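Local coordinates for protein peptide amidase (Stenotrophomonas maltophilia, PDB 1M22) that probably hydrolyses amide bonds as a peptide amidase of the amidase signature family, using a serine nucleophile with a second serine and a lysine, at residues A[134-139]-A[368-373]; A[98-103]-A[349-354]. One frame throughout, in Å; residues are numbered along the deposited sequence.

Both interactions join the neighbouring helices 348-357 and 369-375 to loops far from the centre of the chain, both partly buried, their centres about 12 Å apart. Interaction 1 is the larger and more polar: the loop leaving helix 132-135 feeds a carbonyl into the start of helix 369-375, with apolar residues buried inward and a carboxylate and water toward the surface. In interaction 2 the loop 98-103 meets the flank of helix 348-357 through apolar and CH-pi packing, with no hydrogen bond across. The two join directly: L371 packs on L351, and Q368 NE2 reaches I352 O in a probable hydrogen bond.

Interaction 1: A[134-139]-A[368-373]; sequences ANFRGN and QELLVE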
loop_
_atom_site.group_PDB
_atom_site.type_symbol
_atom_site.label_atom_id
_atom_site.label_comp_id
_atom_site.label_asym_id
_atom_site.label_seq_id
_atom_site.Cartn_x
_atom_site.Cartn_y
_atom_site.Cartn_z
ATOM N N ALA A 134 -11.139 5.068 0.549
ATOM C CA ALA A 134 -10.381 3.835 0.355
ATOM C C ALA A 134 -11.227 2.752 -0.303
ATOM O O ALA A 134 -11.106 1.564 -0.003
ATOM C CB ALA A 134 -9.821 3.344 1.690
ATOM N N ASN A 135 -12.079 3.193 -1.222
ATOM C CA ASN A 135 -12.981 2.334 -1.978
ATOM C C ASN A 135 -14.047 1.621 -1.153
ATOM O O ASN A 135 -14.493 0.532 -1.517
ATOM C CB ASN A 135 -12.196 1.316 -2.817
ATOM C CG ASN A 135 -13.043 0.708 -3.920
ATOM O OD1 ASN A 135 -13.894 1.384 -4.499
ATOM N ND2 ASN A 135 -12.812 -0.564 -4.223
ATOM N N PHE A 136 -14.458 2.225 -0.046
ATOM C CA PHE A 136 -15.522 1.620 0.743
ATOM C C PHE A 136 -16.703 2.583 0.784
ATOM O O PHE A 136 -17.263 2.852 1.845
ATOM C CB PHE A 136 -15.064 1.294 2.167
ATOM C CG PHE A 136 -15.864 0.195 2.807
ATOM C CD1 PHE A 136 -15.693 -1.122 2.398
ATOM C CD2 PHE A 136 -16.818 0.477 3.776
ATOM C CE1 PHE A 136 -16.464 -2.148 2.942
ATOM C CE2 PHE A 136 -17.597 -0.542 4.331
ATOM C CZ PHE A 136 -17.417 -1.858 3.910
ATOM N N ARG A 137 -17.079 3.106 -0.381
ATOM C CA ARG A 137 -18.194 4.040 -0.454
ATOM C C ARG A 137 -19.397 3.486 -1.203
ATOM O O ARG A 137 -20.510 3.497 -0.677
ATOM C CB ARG A 137 -17.768 5.352 -1.114
ATOM C CG ARG A 137 -18.740 6.487 -0.819
ATOM C CD ARG A 137 -18.540 7.674 -1.734
ATOM N NE ARG A 137 -19.128 7.458 -3.054
ATOM C CZ ARG A 137 -19.085 8.354 -4.035
ATOM N NH1 ARG A 137 -18.476 9.513 -3.841
ATOM N NH2 ARG A 137 -19.667 8.098 -5.201
ATOM N N GLY A 138 -19.188 3.004 -2.425
ATOM C CA GLY A 138 -20.313 2.482 -3.186
ATOM C C GLY A 138 -20.020 1.334 -4.131
ATOM O O GLY A 138 -18.872 0.912 -4.274
ATOM N N ASN A 139 -21.072 0.824 -4.771
ATOM C CA ASN A 139 -20.946 -0.272 -5.729
ATOM C C ASN A 139 -20.510 0.286 -7.082
ATOM O O ASN A 139 -20.736 1.457 -7.376
ATOM C CB ASN A 139 -22.282 -1.008 -5.916
ATOM C CG ASN A 139 -22.832 -1.576 -4.624
ATOM O OD1 ASN A 139 -22.087 -2.062 -3.777
ATOM N ND2 ASN A 139 -24.154 -1.539 -4.480
ATOM N N GLN A 368 -23.279 5.565 -3.094
ATOM C CA GLN A 368 -22.680 5.406 -1.772
ATOM C C GLN A 368 -23.372 4.279 -1.009
ATOM O O GLN A 368 -23.618 4.380 0.196
ATOM C CB GLN A 368 -22.764 6.724 -0.989
ATOM C CG GLN A 368 -24.179 7.226 -0.709
ATOM C CD GLN A 368 -24.184 8.544 0.044
ATOM O OE1 GLN A 368 -23.216 8.886 0.722
ATOM N NE2 GLN A 368 -25.283 9.286 -0.056
ATOM N N GLU A 369 -23.656 3.195 -1.724
ATOM C CA GLU A 369 -24.332 2.032 -1.160
ATOM C C GLU A 369 -23.640 1.382 0.034
ATOM O O GLU A 369 -24.305 0.880 0.938
ATOM C CB GLU A 369 -24.557 0.975 -2.247
ATOM C CG GLU A 369 -25.401 1.468 -3.418
ATOM C CD GLU A 369 -24.574 1.969 -4.593
ATOM O OE1 GLU A 369 -23.424 2.410 -4.392
ATOM O OE2 GLU A 369 -25.086 1.937 -5.732
ATOM N N LEU A 370 -22.310 1.375 0.043
ATOM C CA LEU A 370 -21.590 0.770 1.159
ATOM C C LEU A 370 -21.728 1.623 2.417
ATOM O O LEU A 370 -21.834 1.089 3.520
ATOM C CB LEU A 370 -20.115 0.553 0.799
ATOM C CG LEU A 370 -19.895 -0.499 -0.294
ATOM C CD1 LEU A 370 -18.415 -0.576 -0.634
ATOM C CD2 LEU A 370 -20.406 -1.858 0.174
ATOM N N LEU A 371 -21.732 2.944 2.253
ATOM C CA LEU A 371 -21.904 3.831 3.400
ATOM C C LEU A 371 -23.289 3.588 3.989
ATOM O O LEU A 371 -23.453 3.482 5.202
ATOM C CB LEU A 371 -21.799 5.301 2.988
ATOM C CG LEU A 371 -20.509 5.797 2.331
ATOM C CD1 LEU A 371 -20.560 7.312 2.224
ATOM C CD2 LEU A 371 -19.297 5.371 3.156
ATOM N N VAL A 372 -24.284 3.502 3.109
ATOM C CA VAL A 372 -25.663 3.280 3.520
ATOM C C VAL A 372 -25.829 1.942 4.233
ATOM O O VAL A 372 -26.473 1.870 5.277
ATOM C CB VAL A 372 -26.607 3.348 2.296
ATOM C CG1 VAL A 372 -28.021 2.924 2.688
ATOM C CG2 VAL A 372 -26.621 4.772 1.743
ATOM N N GLU A 373 -25.247 0.882 3.683
ATOM C CA GLU A 373 -25.368 -0.420 4.320
ATOM C C GLU A 373 -24.637 -0.448 5.661
ATOM O O GLU A 373 -25.138 -1.005 6.636
ATOM C CB GLU A 373 -24.834 -1.528 3.408
ATOM C CG GLU A 373 -24.880 -2.904 4.055
ATOM C CD GLU A 373 -24.859 -4.042 3.053
ATOM O OE1 GLU A 373 -24.162 -3.923 2.024
ATOM O OE2 GLU A 373 -25.533 -5.065 3.306
HETATM O O HOH W 1 -23.109 2.725 -7.525
#
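The backbone carbonyl of R137 meets the N-terminal turn of helix 369-375, joining the loop that follows helix 132-135 to that helix. R137 O receives the N-H of L371 at 3.2 Å. L370 N lies 2.9 Å from R137 O as well, but this second bond is weak, bent to 128°. The CA-H of Q368, the N-cap residue, adds a contact to the same oxygen. A backbone carbonyl from a distant loop thus meets early N-H groups of the helix, whose N-terminal end would probably polarise it.

In the amidase fold, helices cover both sides of an eleven-stranded mixed sheet, and this contact lies about 20 Å from the centre of the chain. Inward of these bonds, L370 lays its CD1 over one face of the F136 ring, 4.1 Å above the plane and offset toward the rim. L326, L327 and F330 of helix 319-340 also pack against F136. L371 CD2 covers the carbonyl of F136, whose oxygen is buried without a polar partner, while its CD1 rests on the aliphatic CG of R137. The guanidinium leads away to E132 and to the carbonyls of E362 and G367.

Toward solvent, E369 bends at chi2, turning its carboxylate back to G138 and N139. N139 N donates to E369 OE1 at 2.9 Å, arriving from above the carboxylate plane, 57° out of it. The amide of N139 lies against the aliphatic part of E369, N139 ND2 being 3.4 Å from E369 CB, and a water donates to both N139 O and E369 OE2. At the inner end of the loop N135 OD1 bonds S141 OG, and the N135 side chain lies about 4 Å from that of the catalytic S165.

Interaction 2: A[98-103]-A[349-354]; sequences AGSLAL and ADLIAF
A102 presses its methyl onto the face of the F354 ring, a CH-pi contact that ties the loop between strand 82-86 and helix 112-119 to the flank of helix 348-357. A102 CB stands 3.6 Å from the ring centroid and 9° off the normal, almost squarely over the centre. This is the tight part: F354 CZ also comes within 3.5 Å of A102 N, and L101 CB adds a looser touch at 4.0 Å from F354 CZ. F354 points its ring at the loop because chi1, 174°, sets CG opposite the backbone N, and H358, just beyond the helix, stacks with the ring.

The loop keeps its shape through an ST turn, in which S100 OG accepts the N-H of A102 at 3.0 Å; that bond occupies the very N-H lying near the ring. E362 on helix 359-362 receives the N-H of L101.

Beside the ring the fit slackens. L351 CD1 stays 4.3 Å from A102 CB, and L351 also touches W133 of helix 132-135 and L371. A349 and A353, on the helix side turned from the loop, are exposed. With no hydrogen bond crossing between the segments, their adhesion rests on dispersion and shape fit, centred on one methyl and one aromatic face.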
loop_
_atom_site.group_PDB
_atom_site.type_symbol
_atom_site.label_atom_id
_atom_site.label_comp_id
_atom_site.label_asym_id
_atom_site.label_seq_id
_atom_site.Cartn_x
_atom_site.Cartn_y
_atom_site.Cartn_z
ATOM N N ALA A 98 -9.378 11.672 2.613
ATOM C CA ALA A 98 -9.805 10.367 2.121
ATOM C C ALA A 98 -10.376 10.582 0.713
ATOM O O ALA A 98 -11.111 9.742 0.197
ATOM C CB ALA A 98 -10.868 9.759 3.035
ATOM N N GLY A 99 -10.032 11.718 0.105
ATOM C CA GLY A 99 -10.509 12.044 -1.231
ATOM C C GLY A 99 -11.874 12.715 -1.287
ATOM O O GLY A 99 -12.333 13.112 -2.362
ATOM N N SER A 100 -12.518 12.858 -0.132
ATOM C CA SER A 100 -13.849 13.457 -0.053
ATOM C C SER A 100 -13.867 14.972 0.122
ATOM O O SER A 100 -13.012 15.547 0.791
ATOM C CB SER A 100 -14.626 12.812 1.098
ATOM O OG SER A 100 -15.880 13.446 1.296
ATOM N N LEU A 101 -14.861 15.616 -0.482
ATOM C CA LEU A 101 -14.998 17.060 -0.358
ATOM C C LEU A 101 -15.447 17.426 1.059
ATOM O O LEU A 101 -15.279 18.562 1.499
ATOM C CB LEU A 101 -16.010 17.585 -1.380
ATOM C CG LEU A 101 -15.557 17.519 -2.840
ATOM C CD1 LEU A 101 -16.696 17.946 -3.752
ATOM C CD2 LEU A 101 -14.347 18.419 -3.041
ATOM N N ALA A 102 -16.003 16.453 1.775
ATOM C CA ALA A 102 -16.476 16.682 3.137
ATOM C C ALA A 102 -15.346 17.010 4.116
ATOM O O ALA A 102 -15.566 17.682 5.125
ATOM C CB ALA A 102 -17.250 15.464 3.628
ATOM N N LEU A 103 -14.135 16.544 3.818
ATOM C CA LEU A 103 -12.995 16.788 4.699
ATOM C C LEU A 103 -11.891 17.636 4.067
ATOM O O LEU A 103 -10.738 17.581 4.498
ATOM C CB LEU A 103 -12.401 15.454 5.161
ATOM C CG LEU A 103 -13.322 14.505 5.929
ATOM C CD1 LEU A 103 -12.583 13.207 6.204
ATOM C CD2 LEU A 103 -13.774 15.152 7.227
ATOM N N ALA A 349 -23.915 8.965 9.219
ATOM C CA ALA A 349 -25.145 9.563 8.710
ATOM C C ALA A 349 -24.859 10.962 8.159
ATOM O O ALA A 349 -25.424 11.358 7.139
ATOM C CB ALA A 349 -26.195 9.635 9.818
ATOM N N ASP A 350 -23.982 11.709 8.831
ATOM C CA ASP A 350 -23.626 13.054 8.374
ATOM C C ASP A 350 -22.940 12.987 7.016
ATOM O O ASP A 350 -23.162 13.839 6.158
ATOM C CB ASP A 350 -22.674 13.753 9.351
ATOM C CG ASP A 350 -23.301 14.020 10.701
ATOM O OD1 ASP A 350 -24.521 14.279 10.757
ATOM O OD2 ASP A 350 -22.561 13.992 11.709
ATOM N N LEU A 351 -22.089 11.980 6.829
ATOM C CA LEU A 351 -21.379 11.820 5.564
ATOM C C LEU A 351 -22.359 11.486 4.443
ATOM O O LEU A 351 -22.284 12.049 3.350
ATOM C CB LEU A 351 -20.320 10.718 5.681
ATOM C CG LEU A 351 -19.589 10.333 4.390
ATOM C CD1 LEU A 351 -18.904 11.551 3.791
ATOM C CD2 LEU A 351 -18.576 9.236 4.691
ATOM N N ILE A 352 -23.274 10.562 4.722
ATOM C CA ILE A 352 -24.277 10.166 3.742
ATOM C C ILE A 352 -25.112 11.382 3.342
ATOM O O ILE A 352 -25.404 11.584 2.162
ATOM C CB ILE A 352 -25.190 9.062 4.319
ATOM C CG1 ILE A 352 -24.378 7.773 4.489
ATOM C CG2 ILE A 352 -26.389 8.833 3.402
ATOM C CD1 ILE A 352 -25.091 6.676 5.253
ATOM N N ALA A 353 -25.472 12.199 4.327
ATOM C CA ALA A 353 -26.262 13.398 4.071
ATOM C C ALA A 353 -25.456 14.404 3.256
ATOM O O ALA A 353 -25.991 15.064 2.363
ATOM C CB ALA A 353 -26.706 14.024 5.389
ATOM N N PHE A 354 -24.163 14.517 3.556
ATOM C CA PHE A 354 -23.305 15.448 2.834
ATOM C C PHE A 354 -23.231 15.095 1.354
ATOM O O PHE A 354 -23.377 15.965 0.494
ATOM C CB PHE A 354 -21.891 15.463 3.430
ATOM C CG PHE A 354 -20.912 16.303 2.648
ATOM C CD1 PHE A 354 -20.288 15.799 1.509
ATOM C CD2 PHE A 354 -20.636 17.611 3.035
ATOM C CE1 PHE A 354 -19.406 16.584 0.767
ATOM C CE2 PHE A 354 -19.757 18.404 2.301
ATOM C CZ PHE A 354 -19.141 17.890 1.163
#